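PDB 5HQA: alpha-glucosidase from Pseudoalteromonas sp. K8, which hydrolyses alpha-glucosidic bonds as a calcium-binding, chloride-activated enzyme of glycoside hydrolase family 97, here caught with the inhibitor acarbose in its active site. Local coordinates for residues G149-E154 with Q460-W465; E455-Q460 with S476-T481; F495-N500 with N507-T512. All coordinates share one frame; numbering follows the deposited sequence.

Contact 1 (G149-E154 with Q460-W465); sequences GWNRYE and QEFNAW. With CA (calcium ion), chain C; AC1 (4,6-dideoxy-4-{[(1S,4R,5S,6S)-4,5,6-trihydroxy-3-(hydroxymethyl)cyclohex-2-en-1-yl]amino}-alpha-D-glucopyranose), chain B; GLC (alpha-D-glucopyranose), chain D; GLC (alpha-D-glucopyranose), chain E.
Two carboxylates, of Glu154 and Glu461, lie side by side with OE1 of Glu154 only 3.3 Å from OE2 of Glu461, because one calcium ion takes both oxygens. Glu154 OE1 binds the metal at 2.4 Å. Glu461, its CG wedged between backbone N and carbonyl carbon (chi1 58°) and its chain straight beyond, delivers OE2 from the other segment and leaves its OE1 2.7 Å from N4A, the bridging nitrogen of the acarbose unit AC1. Glu437 and Glu455 complete the protein ligands, and AC1 adds O3, N4A and O2B. The second oxygen of Glu154, OE2, forms a salt bridge at 2.6 Å with Arg152 NH2, while O2 of AC1 bonds to both groups. Phe462 meets this carboxylate with its ring edge, CZ lying 3.4 Å from Glu154 OE2 and the two planes 82° apart. An aromatic edge, whose C-H groups carry a slight positive charge, suits a place beside carboxylate oxygens. Trp465 lays CH2 over the centre of the Phe462 ring, and its indole turns one face to C6 of the chain D glucose, 3.5 Å from CZ2. Exchanging Trp465 for an alanine would probably leave that glucose without its platform and the Phe462 ring freer to turn. A loop of the N-terminal domain thus supplies metal and sugar ligands to the barrel's active site, and calcium, binding inhibitor and protein alike, probably helps to position the bound sugar.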
loop_
_atom_site.group_PDB
_atom_site.type_symbol
_atom_site.label_atom_id
_atom_site.label_comp_id
_atom_site.label_asym_id
_atom_site.label_seq_id
_atom_site.Cartn_x
_atom_site.Cartn_y
_atom_site.Cartn_z
ATOM N N GLY A 149 -1.401 2.902 17.699
ATOM C CA GLY A 149 -2.220 4.044 18.044
ATOM C C GLY A 149 -3.673 3.802 17.731
ATOM O O GLY A 149 -4.035 2.840 17.058
ATOM N N TRP A 150 -4.520 4.706 18.223
ATOM C CA TRP A 150 -5.953 4.497 18.057
ATOM C C TRP A 150 -6.383 4.581 16.597
ATOM O O TRP A 150 -7.423 4.007 16.240
ATOM C CB TRP A 150 -6.745 5.508 18.893
ATOM C CG TRP A 150 -6.717 6.891 18.335
ATOM C CD1 TRP A 150 -5.759 7.844 18.541
ATOM C CD2 TRP A 150 -7.690 7.482 17.468
ATOM N NE1 TRP A 150 -6.076 8.991 17.855
ATOM C CE2 TRP A 150 -7.256 8.794 17.185
ATOM C CE3 TRP A 150 -8.878 7.029 16.901
ATOM C CZ2 TRP A 150 -7.972 9.655 16.370
ATOM C CZ3 TRP A 150 -9.593 7.893 16.081
ATOM C CH2 TRP A 150 -9.135 9.189 15.824
ATOM N N ASN A 151 -5.599 5.244 15.736
ATOM C CA ASN A 151 -5.999 5.401 14.341
ATOM C C ASN A 151 -5.216 4.519 13.372
ATOM O O ASN A 151 -5.190 4.816 12.175
ATOM C CB ASN A 151 -5.912 6.865 13.896
ATOM C CG ASN A 151 -7.109 7.271 13.045
ATOM O OD1 ASN A 151 -8.221 6.796 13.276
ATOM N ND2 ASN A 151 -6.888 8.121 12.050
ATOM N N ARG A 152 -4.602 3.434 13.851
ATOM C CA ARG A 152 -4.077 2.355 12.976
ATOM C C ARG A 152 -2.970 2.933 12.093
ATOM O O ARG A 152 -1.999 3.500 12.621
ATOM C CB ARG A 152 -5.241 1.714 12.212
ATOM C CG ARG A 152 -6.393 1.143 13.070
ATOM C CD ARG A 152 -7.581 0.746 12.167
ATOM N NE ARG A 152 -7.795 1.808 11.197
ATOM C CZ ARG A 152 -8.542 2.876 11.411
ATOM N NH1 ARG A 152 -9.207 3.009 12.544
ATOM N NH2 ARG A 152 -8.633 3.807 10.479
ATOM N N TYR A 153 -3.053 2.803 10.765
ATOM C CA TYR A 153 -2.052 3.366 9.870
ATOM C C TYR A 153 -2.382 4.787 9.439
ATOM O O TYR A 153 -1.586 5.399 8.717
ATOM C CB TYR A 153 -1.898 2.506 8.606
ATOM C CG TYR A 153 -1.521 1.056 8.825
ATOM C CD1 TYR A 153 -0.292 0.705 9.389
ATOM C CD2 TYR A 153 -2.376 0.033 8.416
ATOM C CE1 TYR A 153 0.061 -0.640 9.570
ATOM C CE2 TYR A 153 -2.038 -1.304 8.588
ATOM C CZ TYR A 153 -0.820 -1.632 9.166
ATOM O OH TYR A 153 -0.501 -2.961 9.334
ATOM N N GLU A 154 -3.539 5.319 9.836
ATOM C CA GLU A 154 -4.021 6.590 9.291
ATOM C C GLU A 154 -3.498 7.755 10.135
ATOM O O GLU A 154 -4.213 8.384 10.920
ATOM C CB GLU A 154 -5.544 6.580 9.194
ATOM C CG GLU A 154 -6.054 5.659 8.073
ATOM C CD GLU A 154 -7.579 5.545 8.023
ATOM O OE1 GLU A 154 -8.114 5.102 6.982
ATOM O OE2 GLU A 154 -8.240 5.891 9.027
ATOM N N GLN A 460 -7.538 10.562 0.530
ATOM C CA GLN A 460 -8.313 11.765 0.225
ATOM C C GLN A 460 -9.406 12.038 1.252
ATOM O O GLN A 460 -9.762 13.203 1.482
ATOM C CB GLN A 460 -8.942 11.621 -1.161
ATOM C CG GLN A 460 -9.512 12.903 -1.742
ATOM C CD GLN A 460 -8.433 13.761 -2.376
ATOM O OE1 GLN A 460 -7.902 14.682 -1.744
ATOM N NE2 GLN A 460 -8.097 13.461 -3.632
ATOM N N GLU A 461 -9.972 10.990 1.859
ATOM C CA GLU A 461 -11.097 11.193 2.773
ATOM C C GLU A 461 -10.735 12.127 3.921
ATOM O O GLU A 461 -11.588 12.886 4.391
ATOM C CB GLU A 461 -11.582 9.853 3.323
ATOM C CG GLU A 461 -10.497 9.067 4.061
ATOM C CD GLU A 461 -11.040 7.826 4.743
ATOM O OE1 GLU A 461 -12.280 7.680 4.791
ATOM O OE2 GLU A 461 -10.237 7.002 5.241
ATOM N N PHE A 462 -9.483 12.097 4.390
ATOM C CA PHE A 462 -9.106 13.000 5.476
ATOM C C PHE A 462 -9.101 14.454 5.043
ATOM O O PHE A 462 -9.050 15.335 5.905
ATOM C CB PHE A 462 -7.743 12.619 6.055
ATOM C CG PHE A 462 -7.817 11.465 7.001
ATOM C CD1 PHE A 462 -7.872 10.161 6.519
ATOM C CD2 PHE A 462 -7.883 11.681 8.367
ATOM C CE1 PHE A 462 -7.979 9.085 7.399
ATOM C CE2 PHE A 462 -7.984 10.616 9.254
ATOM C CZ PHE A 462 -8.035 9.318 8.773
ATOM N N ASN A 463 -9.164 14.722 3.739
ATOM C CA ASN A 463 -9.269 16.091 3.267
ATOM C C ASN A 463 -10.696 16.599 3.272
ATOM O O ASN A 463 -10.908 17.792 3.039
ATOM C CB ASN A 463 -8.667 16.199 1.871
ATOM C CG ASN A 463 -7.184 15.937 1.880
ATOM O OD1 ASN A 463 -6.513 16.185 2.884
ATOM N ND2 ASN A 463 -6.662 15.421 0.775
ATOM N N ALA A 464 -11.671 15.736 3.545
ATOM C CA ALA A 464 -13.047 16.190 3.719
ATOM C C ALA A 464 -13.338 16.625 5.150
ATOM O O ALA A 464 -14.129 17.550 5.357
ATOM C CB ALA A 464 -14.030 15.087 3.310
ATOM N N TRP A 465 -12.706 15.985 6.145
ATOM C CA TRP A 465 -13.074 16.251 7.533
ATOM C C TRP A 465 -11.916 16.108 8.521
ATOM O O TRP A 465 -12.176 16.113 9.732
ATOM C CB TRP A 465 -14.223 15.303 7.953
ATOM C CG TRP A 465 -14.078 13.915 7.357
ATOM C CD1 TRP A 465 -14.828 13.373 6.346
ATOM C CD2 TRP A 465 -13.113 12.916 7.716
ATOM N NE1 TRP A 465 -14.396 12.096 6.069
ATOM C CE2 TRP A 465 -13.343 11.794 6.890
ATOM C CE3 TRP A 465 -12.080 12.857 8.661
ATOM C CZ2 TRP A 465 -12.576 10.628 6.975
ATOM C CZ3 TRP A 465 -11.320 11.697 8.748
ATOM C CH2 TRP A 465 -11.569 10.601 7.910
HETATM CA CA CA C . -10.331 4.827 6.010
HETATM C C1 AC1 B . -13.054 6.869 10.704
HETATM O O2 AC1 B . -10.758 6.230 10.936
HETATM C C2 AC1 B . -11.958 5.943 10.198
HETATM C C4A AC1 B . -15.434 4.691 3.569
HETATM C C3 AC1 B . -11.744 6.092 8.715
HETATM O O3 AC1 B . -10.655 5.258 8.281
HETATM C C4 AC1 B . -13.019 5.771 7.981
HETATM N N4A AC1 B . -12.832 5.607 6.504
HETATM C C5 AC1 B . -13.866 6.986 8.326
HETATM O O5 AC1 B . -14.226 6.897 9.767
HETATM C C6 AC1 B . -15.124 7.127 7.526
HETATM C C1B AC1 B . -13.457 4.367 5.921
HETATM C C2B AC1 B . -13.102 4.263 4.293
HETATM O O2B AC1 B . -11.693 4.443 4.149
HETATM C C3B AC1 B . -13.871 5.167 3.542
HETATM O O3B AC1 B . -13.466 5.241 2.152
HETATM O O4 AC1 B . -16.249 5.655 2.932
HETATM C C5B AC1 B . -15.929 4.453 4.905
HETATM C C7B AC1 B . -14.864 4.259 6.120
HETATM C C6B AC1 B . -17.317 3.804 5.033
HETATM O O6B AC1 B . -17.191 2.461 4.683
HETATM C C1 GLC D . -14.323 11.259 13.411
HETATM C C2 GLC D . -14.207 9.818 13.894
HETATM C C3 GLC D . -13.186 9.024 13.124
HETATM C C4 GLC D . -13.579 8.957 11.686
HETATM C C5 GLC D . -13.757 10.350 11.063
HETATM C C6 GLC D . -14.618 10.241 9.841
HETATM O O2 GLC D . -13.871 9.838 15.286
HETATM O O3 GLC D . -13.098 7.672 13.693
HETATM O O4 GLC D . -12.586 8.162 10.898
HETATM O O5 GLC D . -14.380 11.414 11.924
HETATM O O6 GLC D . -15.987 10.275 10.180
HETATM C C1 GLC E . -10.878 15.216 13.949
HETATM C C2 GLC E . -12.373 15.474 13.842
HETATM C C3 GLC E . -13.231 14.312 13.418
HETATM C C4 GLC E . -12.594 12.992 13.136
HETATM C C5 GLC E . -11.121 12.810 13.513
HETATM C C6 GLC E . -10.242 12.684 12.329
HETATM O O1 GLC E . -10.317 16.107 14.853
HETATM O O2 GLC E . -12.865 15.920 15.116
HETATM O O3 GLC E . -14.008 14.754 12.247
HETATM O O4 GLC E . -13.285 11.986 13.997
HETATM O O5 GLC E . -10.583 13.852 14.420
HETATM O O6 GLC E . -9.314 11.659 12.629
#

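Contact 2 (E455-Q460 with S476-T481). With CA (calcium ion), chain C; AC1 (4,6-dideoxy-4-{[(1S,4R,5S,6S)-4,5,6-trihydroxy-3-(hydroxymethyl)cyclohex-2-en-1-yl]amino}-alpha-D-glucopyranose), chain B.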
loop_
_atom_site.group_PDB
_atom_site.type_symbol
_atom_site.label_atom_id
_atom_site.label_comp_id
_atom_site.label_asym_id
_atom_site.label_seq_id
_atom_site.Cartn_x
_atom_site.Cartn_y
_atom_site.Cartn_z
ATOM N N GLU A 455 -6.119 0.608 1.402
ATOM C CA GLU A 455 -5.871 1.949 1.914
ATOM C C GLU A 455 -4.679 1.891 2.874
ATOM O O GLU A 455 -3.528 1.886 2.423
ATOM C CB GLU A 455 -7.138 2.508 2.567
ATOM C CG GLU A 455 -7.092 3.996 2.830
ATOM C CD GLU A 455 -8.406 4.507 3.405
ATOM O OE1 GLU A 455 -8.828 4.013 4.475
ATOM O OE2 GLU A 455 -9.025 5.387 2.770
ATOM N N GLY A 456 -4.914 1.825 4.182
ATOM C CA GLY A 456 -3.785 1.629 5.097
ATOM C C GLY A 456 -2.839 2.810 5.211
ATOM O O GLY A 456 -1.615 2.624 5.358
ATOM N N ALA A 457 -3.386 4.023 5.160
ATOM C CA ALA A 457 -2.714 5.314 5.226
ATOM C C ALA A 457 -3.811 6.359 5.094
ATOM O O ALA A 457 -4.936 6.043 4.687
ATOM C CB ALA A 457 -1.664 5.492 4.114
ATOM N N ARG A 458 -3.485 7.602 5.431
ATOM C CA ARG A 458 -4.434 8.686 5.205
ATOM C C ARG A 458 -4.541 8.982 3.712
ATOM O O ARG A 458 -3.556 9.370 3.075
ATOM C CB ARG A 458 -4.002 9.932 5.969
ATOM C CG ARG A 458 -4.292 9.849 7.462
ATOM C CD ARG A 458 -3.744 11.067 8.211
ATOM N NE ARG A 458 -4.284 12.335 7.711
ATOM C CZ ARG A 458 -4.843 13.273 8.474
ATOM N NH1 ARG A 458 -4.959 13.104 9.789
ATOM N NH2 ARG A 458 -5.283 14.397 7.917
ATOM N N GLY A 459 -5.739 8.798 3.153
ATOM C CA GLY A 459 -6.029 9.162 1.790
ATOM C C GLY A 459 -6.876 10.417 1.685
ATOM O O GLY A 459 -6.952 11.236 2.612
ATOM N N GLN A 460 -7.538 10.562 0.530
ATOM C CA GLN A 460 -8.313 11.765 0.225
ATOM C C GLN A 460 -9.406 12.038 1.252
ATOM O O GLN A 460 -9.762 13.203 1.482
ATOM C CB GLN A 460 -8.942 11.621 -1.161
ATOM C CG GLN A 460 -9.512 12.903 -1.742
ATOM C CD GLN A 460 -8.433 13.761 -2.376
ATOM O OE1 GLN A 460 -7.902 14.682 -1.744
ATOM N NE2 GLN A 460 -8.097 13.461 -3.632
ATOM N N SER A 476 4.332 13.525 -0.837
ATOM C CA SER A 476 5.762 13.262 -0.934
ATOM C C SER A 476 6.283 12.476 0.261
ATOM O O SER A 476 7.409 11.973 0.204
ATOM C CB SER A 476 6.527 14.578 -1.095
ATOM O OG SER A 476 6.424 15.362 0.082
ATOM N N MET A 477 5.501 12.367 1.341
ATOM C CA MET A 477 5.809 11.401 2.393
ATOM C C MET A 477 5.365 9.999 1.989
ATOM O O MET A 477 6.151 9.046 2.054
ATOM C CB MET A 477 5.126 11.804 3.702
ATOM C CG MET A 477 5.670 13.068 4.324
ATOM S SD MET A 477 7.355 12.826 4.940
ATOM C CE MET A 477 7.618 14.421 5.741
ATOM N N LEU A 478 4.101 9.861 1.572
ATOM C CA LEU A 478 3.574 8.557 1.173
ATOM C C LEU A 478 4.479 7.870 0.167
ATOM O O LEU A 478 4.717 6.659 0.257
ATOM C CB LEU A 478 2.171 8.707 0.566
ATOM C CG LEU A 478 1.021 9.090 1.505
ATOM C CD1 LEU A 478 -0.271 9.272 0.688
ATOM C CD2 LEU A 478 0.828 8.046 2.602
ATOM N N ALA A 479 4.990 8.632 -0.802
ATOM C CA ALA A 479 5.724 8.036 -1.916
ATOM C C ALA A 479 6.957 7.266 -1.462
ATOM O O ALA A 479 7.398 6.352 -2.164
ATOM C CB ALA A 479 6.134 9.118 -2.918
ATOM N N PHE A 480 7.536 7.617 -0.312
ATOM C CA PHE A 480 8.756 6.970 0.158
ATOM C C PHE A 480 8.530 6.179 1.440
ATOM O O PHE A 480 9.496 5.725 2.073
ATOM C CB PHE A 480 9.867 8.005 0.364
ATOM C CG PHE A 480 10.212 8.780 -0.880
ATOM C CD1 PHE A 480 11.133 8.279 -1.792
ATOM C CD2 PHE A 480 9.615 10.013 -1.136
ATOM C CE1 PHE A 480 11.448 8.983 -2.940
ATOM C CE2 PHE A 480 9.925 10.734 -2.283
ATOM C CZ PHE A 480 10.847 10.222 -3.186
ATOM N N THR A 481 7.278 6.007 1.840
ATOM C CA THR A 481 6.971 5.227 3.024
ATOM C C THR A 481 5.883 4.222 2.668
ATOM O O THR A 481 6.180 3.119 2.197
ATOM C CB THR A 481 6.550 6.157 4.173
ATOM O OG1 THR A 481 5.446 6.975 3.755
ATOM C CG2 THR A 481 7.712 7.071 4.591
HETATM CA CA CA C . -10.331 4.827 6.010
HETATM C C1 AC1 B . -13.054 6.869 10.704
HETATM O O2 AC1 B . -10.758 6.230 10.936
HETATM C C2 AC1 B . -11.958 5.943 10.198
HETATM C C4A AC1 B . -15.434 4.691 3.569
HETATM C C3 AC1 B . -11.744 6.092 8.715
HETATM O O3 AC1 B . -10.655 5.258 8.281
HETATM C C4 AC1 B . -13.019 5.771 7.981
HETATM N N4A AC1 B . -12.832 5.607 6.504
HETATM C C5 AC1 B . -13.866 6.986 8.326
HETATM O O5 AC1 B . -14.226 6.897 9.767
HETATM C C6 AC1 B . -15.124 7.127 7.526
HETATM C C1B AC1 B . -13.457 4.367 5.921
HETATM C C2B AC1 B . -13.102 4.263 4.293
HETATM O O2B AC1 B . -11.693 4.443 4.149
HETATM C C3B AC1 B . -13.871 5.167 3.542
HETATM O O3B AC1 B . -13.466 5.241 2.152
HETATM O O4 AC1 B . -16.249 5.655 2.932
HETATM C C5B AC1 B . -15.929 4.453 4.905
HETATM C C7B AC1 B . -14.864 4.259 6.120
HETATM C C6B AC1 B . -17.317 3.804 5.033
HETATM O O6B AC1 B . -17.191 2.461 4.683
#
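Met477 O, the carbonyl just ahead of the Leu478 that packs on Ala457, is gripped by two donors from opposite faces of its plane. Thr481 OG1 comes from above that plane, 2.8 Å from Met477 O, and Phe480 N reaches it from the other face at 3.1 Å. Threonine suits the place because its short hydroxyl can fold back on the chain it has just left. Leu478 to Thr481 form a type I beta turn, and the side chain of Leu478 points toward the other segment. With CG anti to the carbonyl carbon (chi1 -70°), the leucine sends CD2 to within 3.9 Å of Ala457 CB, while CD1 comes to 4.1 Å from Arg458 O. The methyl that is Ala457's whole side chain meets this branch at van der Waals distance. Arg458 O is not left to the hydrocarbon alone, since His474 NE2 bonds to it. The segment 455-460 follows strand 451-454 of the parallel sheet of the catalytic (beta/alpha) barrel, and such loops carry the active site at the strands' C-terminal ends. Here the loop's first residue, Glu455, binds calcium through OE1 at 2.3 Å, with CG anti to its backbone N (chi1 -166°) and the chain extended toward the metal. The side chain of Arg458 leads away from Leu478, its NE bonded to Asn470 OD1 and its NH2 to Pro468 O.

Contact 3 (F495-N500 with N507-T512)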
loop_
_atom_site.group_PDB
_atom_site.type_symbol
_atom_site.label_atom_id
_atom_site.label_comp_id
_atom_site.label_asym_id
_atom_site.label_seq_id
_atom_site.Cartn_x
_atom_site.Cartn_y
_atom_site.Cartn_z
ATOM N N PHE A 495 -11.818 17.914 -7.827
ATOM C CA PHE A 495 -11.809 19.112 -8.658
ATOM C C PHE A 495 -12.431 20.315 -7.979
ATOM O O PHE A 495 -12.005 21.442 -8.241
ATOM C CB PHE A 495 -12.560 18.870 -9.974
ATOM C CG PHE A 495 -11.701 18.289 -11.065
ATOM C CD1 PHE A 495 -10.532 17.617 -10.763
ATOM C CD2 PHE A 495 -12.065 18.429 -12.397
ATOM C CE1 PHE A 495 -9.742 17.076 -11.777
ATOM C CE2 PHE A 495 -11.280 17.905 -13.414
ATOM C CZ PHE A 495 -10.117 17.228 -13.108
ATOM N N ASP A 496 -13.458 20.119 -7.157
ATOM C CA ASP A 496 -13.989 21.211 -6.346
ATOM C C ASP A 496 -13.263 21.162 -5.005
ATOM O O ASP A 496 -13.567 20.330 -4.141
ATOM C CB ASP A 496 -15.500 21.109 -6.178
ATOM C CG ASP A 496 -16.047 22.177 -5.224
ATOM O OD1 ASP A 496 -15.321 23.167 -4.959
ATOM O OD2 ASP A 496 -17.195 22.029 -4.741
ATOM N N LEU A 497 -12.288 22.051 -4.843
ATOM C CA LEU A 497 -11.512 22.166 -3.619
ATOM C C LEU A 497 -12.098 23.185 -2.656
ATOM O O LEU A 497 -11.480 23.463 -1.623
ATOM C CB LEU A 497 -10.072 22.556 -3.954
ATOM C CG LEU A 497 -9.360 21.648 -4.948
ATOM C CD1 LEU A 497 -8.137 22.357 -5.486
ATOM C CD2 LEU A 497 -8.955 20.353 -4.267
ATOM N N SER A 498 -13.271 23.743 -2.970
ATOM C CA SER A 498 -13.798 24.924 -2.293
ATOM C C SER A 498 -15.029 24.647 -1.438
ATOM O O SER A 498 -15.629 25.600 -0.937
ATOM C CB SER A 498 -14.149 26.008 -3.319
ATOM O OG SER A 498 -13.033 26.365 -4.116
ATOM N N PHE A 499 -15.419 23.382 -1.255
ATOM C CA PHE A 499 -16.697 23.072 -0.612
ATOM C C PHE A 499 -16.754 23.530 0.841
ATOM O O PHE A 499 -17.853 23.704 1.384
ATOM C CB PHE A 499 -16.984 21.564 -0.700
ATOM C CG PHE A 499 -15.834 20.700 -0.249
ATOM C CD1 PHE A 499 -14.845 20.315 -1.146
ATOM C CD2 PHE A 499 -15.740 20.276 1.067
ATOM C CE1 PHE A 499 -13.766 19.532 -0.733
ATOM C CE2 PHE A 499 -14.669 19.487 1.486
ATOM C CZ PHE A 499 -13.681 19.112 0.579
ATOM N N ASN A 500 -15.604 23.721 1.486
ATOM C CA ASN A 500 -15.540 24.258 2.838
ATOM C C ASN A 500 -14.900 25.640 2.874
ATOM O O ASN A 500 -14.560 26.131 3.957
ATOM C CB ASN A 500 -14.765 23.304 3.754
ATOM C CG ASN A 500 -15.614 22.148 4.256
ATOM O OD1 ASN A 500 -16.819 22.297 4.487
ATOM N ND2 ASN A 500 -14.985 20.993 4.453
ATOM N N ASN A 507 -11.116 22.376 6.033
ATOM C CA ASN A 507 -10.964 20.983 5.617
ATOM C C ASN A 507 -11.151 20.900 4.107
ATOM O O ASN A 507 -12.269 21.038 3.603
ATOM C CB ASN A 507 -11.955 20.076 6.343
ATOM C CG ASN A 507 -11.518 19.749 7.770
ATOM O OD1 ASN A 507 -10.333 19.469 8.039
ATOM N ND2 ASN A 507 -12.479 19.771 8.692
ATOM N N ARG A 508 -10.053 20.676 3.391
ATOM C CA ARG A 508 -10.016 20.577 1.939
ATOM C C ARG A 508 -8.694 19.934 1.571
ATOM O O ARG A 508 -7.766 19.936 2.387
ATOM C CB ARG A 508 -10.123 21.963 1.286
ATOM C CG ARG A 508 -9.178 22.964 1.939
ATOM C CD ARG A 508 -8.825 24.152 1.046
ATOM N NE ARG A 508 -7.993 23.780 -0.096
ATOM C CZ ARG A 508 -7.214 24.633 -0.759
ATOM N NH1 ARG A 508 -7.135 25.908 -0.376
ATOM N NH2 ARG A 508 -6.507 24.212 -1.802
ATOM N N PRO A 509 -8.565 19.379 0.362
ATOM C CA PRO A 509 -7.217 19.017 -0.106
ATOM C C PRO A 509 -6.376 20.278 -0.174
ATOM O O PRO A 509 -6.766 21.273 -0.791
ATOM C CB PRO A 509 -7.458 18.401 -1.494
ATOM C CG PRO A 509 -8.923 17.994 -1.485
ATOM C CD PRO A 509 -9.597 19.052 -0.640
ATOM N N GLN A 510 -5.241 20.252 0.515
ATOM C CA GLN A 510 -4.354 21.412 0.549
ATOM C C GLN A 510 -3.355 21.314 -0.604
ATOM O O GLN A 510 -2.152 21.139 -0.424
ATOM C CB GLN A 510 -3.672 21.504 1.907
ATOM C CG GLN A 510 -4.690 21.733 3.016
ATOM C CD GLN A 510 -4.053 22.084 4.342
ATOM O OE1 GLN A 510 -2.972 21.586 4.680
ATOM N NE2 GLN A 510 -4.717 22.954 5.102
ATOM N N THR A 511 -3.912 21.371 -1.815
ATOM C CA THR A 511 -3.162 21.170 -3.051
ATOM C C THR A 511 -3.734 22.084 -4.125
ATOM O O THR A 511 -4.801 22.681 -3.961
ATOM C CB THR A 511 -3.221 19.716 -3.563
ATOM O OG1 THR A 511 -4.438 19.508 -4.290
ATOM C CG2 THR A 511 -3.130 18.695 -2.424
ATOM N N THR A 512 -3.008 22.183 -5.239
ATOM C CA THR A 512 -3.540 22.793 -6.446
ATOM C C THR A 512 -4.304 21.749 -7.256
ATOM O O THR A 512 -4.272 20.551 -6.971
ATOM C CB THR A 512 -2.425 23.390 -7.313
ATOM O OG1 THR A 512 -1.601 22.330 -7.815
ATOM C CG2 THR A 512 -1.574 24.376 -6.517
#
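Within the long loop between helix 482-485 and helix 513-522 of the catalytic domain, the chain doubles back, 497-500 and 507-512 running in nearly opposite directions, 157° apart. At the turning end Asn500 ND2 donates to Asn507 O, a 2.8 Å bond with an N-H...O angle of 168°, in the carbonyl plane and on a lone pair. Asparagine suits the place, its short amide lying close enough to reach a backbone carbonyl. Asn507 spends its own OD1 on Thr467 N. Farther along, Leu497 wedges its branches into the opposite arm: CD2 touches Pro509 CG at 3.6 Å, and CD1 lies 3.7 Å from Thr511 O. Phe499, with CG between its backbone N and carbonyl carbon (chi1 50°), brings its ring obliquely to the same arm, CE2 being 3.6 Å from Asn507 O. Proline suits this site as a rigid, greasy partner for both. Arg508 curls back, its NE giving a 2.9 Å bond to Pro509 O, and its NH2 bonds Trp624 O. Asp496 OD1 accepts from Ser498 N in an Asx turn, and the second arm finishes in a helix N-cap: Thr512 OG1, also hydrogen-bonded to Asp618 OD2, caps Lys515 N of helix 513-522.

From the N terminus, the loop at 149-154 in the beta-rich N-terminal domain waits more than 300 residues for its partner, and contact 1 closes that span at 460-465 in the barrel domain. Contact 2 crosses it: its first segment, 455-460, falls inside the span of contact 1 and shares Gln460 with it, while its second, 476-481, lies beyond, closing 15 residues that include helix 462-465. The two meet at the calcium ion, where Glu455 joins Glu154 and Glu461. Contact 3 follows in series, pinching off a loop of six residues, its centre about 17 Å from that of contact 1. Pro509 there packs on Gln460, and Tyr629 and Trp624 tie this loop to the C-terminal domain.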